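PDB 1O4S: aspartate aminotransferase from Thermotoga maritima, which catalyses the pyridoxal-phosphate-dependent transfer of the amino group of L-aspartate to 2-oxoglutarate, giving oxaloacetate and L-glutamate. Local coordinates for residues V310-K315 / R381-L386. Numbering follows the deposited sequence.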
loop_
_atom_site.group_PDB
_atom_site.type_symbol
_atom_site.label_atom_id
_atom_site.label_comp_id
_atom_site.label_asym_id
_atom_site.label_seq_id
_atom_site.Cartn_x
_atom_site.Cartn_y
_atom_site.Cartn_z
ATOM N N VAL B 310 10.547 -15.982 31.022
ATOM C CA VAL B 310 11.526 -17.040 30.850
ATOM C C VAL B 310 11.679 -17.775 32.175
ATOM O O VAL B 310 11.457 -18.976 32.227
ATOM C CB VAL B 310 12.882 -16.503 30.289
ATOM C CG1 VAL B 310 14.021 -17.493 30.499
ATOM C CG2 VAL B 310 12.734 -16.182 28.797
ATOM N N GLU B 311 12.008 -17.058 33.246
ATOM C CA GLU B 311 12.153 -17.695 34.561
ATOM C C GLU B 311 10.896 -18.481 34.918
ATOM O O GLU B 311 10.966 -19.619 35.343
ATOM C CB GLU B 311 12.470 -16.694 35.684
ATOM C CG GLU B 311 12.399 -17.363 37.075
ATOM C CD GLU B 311 13.146 -16.636 38.202
ATOM O OE1 GLU B 311 13.218 -17.217 39.327
ATOM O OE2 GLU B 311 13.646 -15.496 37.979
ATOM N N ARG B 312 9.745 -17.866 34.745
ATOM C CA ARG B 312 8.492 -18.478 35.137
ATOM C C ARG B 312 8.205 -19.801 34.410
ATOM O O ARG B 312 7.824 -20.796 35.041
ATOM C CB ARG B 312 7.364 -17.493 34.894
ATOM C CG ARG B 312 6.107 -17.842 35.575
ATOM C CD ARG B 312 6.176 -17.775 37.083
ATOM N NE ARG B 312 4.979 -17.073 37.506
ATOM C CZ ARG B 312 3.762 -17.607 37.610
ATOM N NH1 ARG B 312 3.539 -18.901 37.406
ATOM N NH2 ARG B 312 2.758 -16.820 37.963
ATOM N N LEU B 313 8.437 -19.820 33.104
ATOM C CA LEU B 313 8.103 -20.973 32.280
ATOM C C LEU B 313 9.051 -22.138 32.520
ATOM O O LEU B 313 8.604 -23.277 32.530
ATOM C CB LEU B 313 8.083 -20.608 30.792
ATOM C CG LEU B 313 6.824 -19.867 30.358
ATOM C CD1 LEU B 313 6.965 -19.345 28.932
ATOM C CD2 LEU B 313 5.577 -20.740 30.497
ATOM N N LYS B 314 10.342 -21.837 32.660
ATOM C CA LYS B 314 11.367 -22.794 33.107
ATOM C C LYS B 314 10.907 -23.561 34.363
ATOM O O LYS B 314 10.893 -24.800 34.391
ATOM C CB LYS B 314 12.688 -22.068 33.447
ATOM C CG LYS B 314 13.610 -21.747 32.261
ATOM C CD LYS B 314 15.100 -21.560 32.705
ATOM C CE LYS B 314 15.822 -22.912 33.004
ATOM N NZ LYS B 314 17.293 -22.803 33.336
ATOM N N LYS B 315 10.538 -22.785 35.379
ATOM C CA LYS B 315 10.005 -23.256 36.659
ATOM C C LYS B 315 8.800 -24.210 36.517
ATOM O O LYS B 315 8.706 -25.192 37.242
ATOM C CB LYS B 315 9.651 -22.013 37.500
ATOM C CG LYS B 315 8.922 -22.220 38.825
ATOM C CD LYS B 315 8.960 -20.885 39.636
ATOM C CE LYS B 315 7.729 -20.655 40.544
ATOM N NZ LYS B 315 7.188 -19.251 40.368
ATOM N N ARG B 381 -2.490 -18.878 35.244
ATOM C CA ARG B 381 -3.602 -19.631 34.649
ATOM C C ARG B 381 -3.081 -20.745 33.763
ATOM O O ARG B 381 -3.621 -21.847 33.765
ATOM C CB ARG B 381 -4.492 -18.725 33.812
ATOM C CG ARG B 381 -5.242 -17.649 34.574
ATOM C CD ARG B 381 -5.786 -16.631 33.614
ATOM N NE ARG B 381 -6.557 -15.564 34.241
ATOM C CZ ARG B 381 -7.396 -14.773 33.583
ATOM N NH1 ARG B 381 -7.626 -14.955 32.282
ATOM N NH2 ARG B 381 -8.030 -13.811 34.233
ATOM N N ILE B 382 -2.022 -20.437 33.016
ATOM C CA ILE B 382 -1.358 -21.412 32.171
ATOM C C ILE B 382 -0.814 -22.571 32.993
ATOM O O ILE B 382 -0.908 -23.696 32.552
ATOM C CB ILE B 382 -0.260 -20.739 31.302
ATOM C CG1 ILE B 382 -0.913 -19.859 30.228
ATOM C CG2 ILE B 382 0.660 -21.796 30.620
ATOM C CD1 ILE B 382 0.065 -19.047 29.432
ATOM N N GLU B 383 -0.286 -22.288 34.189
ATOM C CA GLU B 383 0.328 -23.294 35.073
ATOM C C GLU B 383 -0.743 -24.236 35.637
ATOM O O GLU B 383 -0.559 -25.463 35.699
ATOM C CB GLU B 383 1.124 -22.606 36.200
ATOM C CG GLU B 383 1.881 -23.542 37.147
ATOM C CD GLU B 383 2.758 -22.823 38.187
ATOM O OE1 GLU B 383 2.853 -21.576 38.194
ATOM O OE2 GLU B 383 3.381 -23.520 39.019
ATOM N N ASP B 384 -1.867 -23.644 36.025
ATOM C CA ASP B 384 -3.059 -24.393 36.421
ATOM C C ASP B 384 -3.604 -25.301 35.306
ATOM O O ASP B 384 -4.061 -26.432 35.558
ATOM C CB ASP B 384 -4.154 -23.422 36.869
ATOM C CG ASP B 384 -3.928 -22.891 38.290
ATOM O OD1 ASP B 384 -2.879 -23.218 38.918
ATOM O OD2 ASP B 384 -4.761 -22.147 38.864
ATOM N N PHE B 385 -3.563 -24.794 34.081
ATOM C CA PHE B 385 -4.082 -25.491 32.923
ATOM C C PHE B 385 -3.157 -26.673 32.589
ATOM O O PHE B 385 -3.628 -27.778 32.255
ATOM C CB PHE B 385 -4.178 -24.497 31.763
ATOM C CG PHE B 385 -4.641 -25.092 30.477
ATOM C CD1 PHE B 385 -5.990 -25.279 30.237
ATOM C CD2 PHE B 385 -3.727 -25.433 29.495
ATOM C CE1 PHE B 385 -6.427 -25.803 29.035
ATOM C CE2 PHE B 385 -4.156 -25.965 28.299
ATOM C CZ PHE B 385 -5.516 -26.153 28.069
ATOM N N LEU B 386 -1.849 -26.452 32.716
ATOM C CA LEU B 386 -0.882 -27.494 32.456
ATOM C C LEU B 386 -0.969 -28.642 33.482
ATOM O O LEU B 386 -0.566 -29.769 33.170
ATOM C CB LEU B 386 0.534 -26.920 32.430
ATOM C CG LEU B 386 0.872 -26.001 31.255
ATOM C CD1 LEU B 386 2.377 -25.758 31.193
ATOM C CD2 LEU B 386 0.352 -26.553 29.929
#
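The guanidinium of Arg312 meets the carboxylate of Glu383 at its edge: OE1 of Glu383 lies near the guanidinium plane, 2.9 Å from NH1 of Arg312, in a salt bridge. The two planes are 63° apart, and of the two carboxylate oxygens only OE1 approaches the guanidinium, at NH1. Thr376 and Leu379 of helix 372-386 touch the Arg312 side chain. Its second terminal nitrogen, NH2, forms a salt bridge with OD2 of Asp380, about one turn before Glu383. Arginine suits this place because its two terminal nitrogens can serve two acids on one helix, and the two salt bridges should limit rotation of the group. The arginine chain bends at chi2 (66°) and again at chi3, which brings its end across to the other helix. Glu383 reaches out with CG anti to the backbone N (chi1 -177°) and an extended chain, meeting the arginine at about a right angle; glutamate suits this partly exposed position because its length carries the carboxylate across. NZ of Lys315 lies 5.4 Å from OE1 of Glu383, too far for a direct pair but near enough that its positive charge probably helps to stabilise the carboxylate. Beside the ion pair the packing is nonpolar, as suits buried leucine and isoleucine: Leu313 packs on Leu379, Phe320 and Leu329, while Ile382 and the partly exposed Leu386 rest on Met316. The contact thus joins the C-terminal end of helix 296-315 to the last part of helix 372-386, away from the cofactor site, with strand 328-332 against the first helix and helix 337-348 against Phe385 of the second.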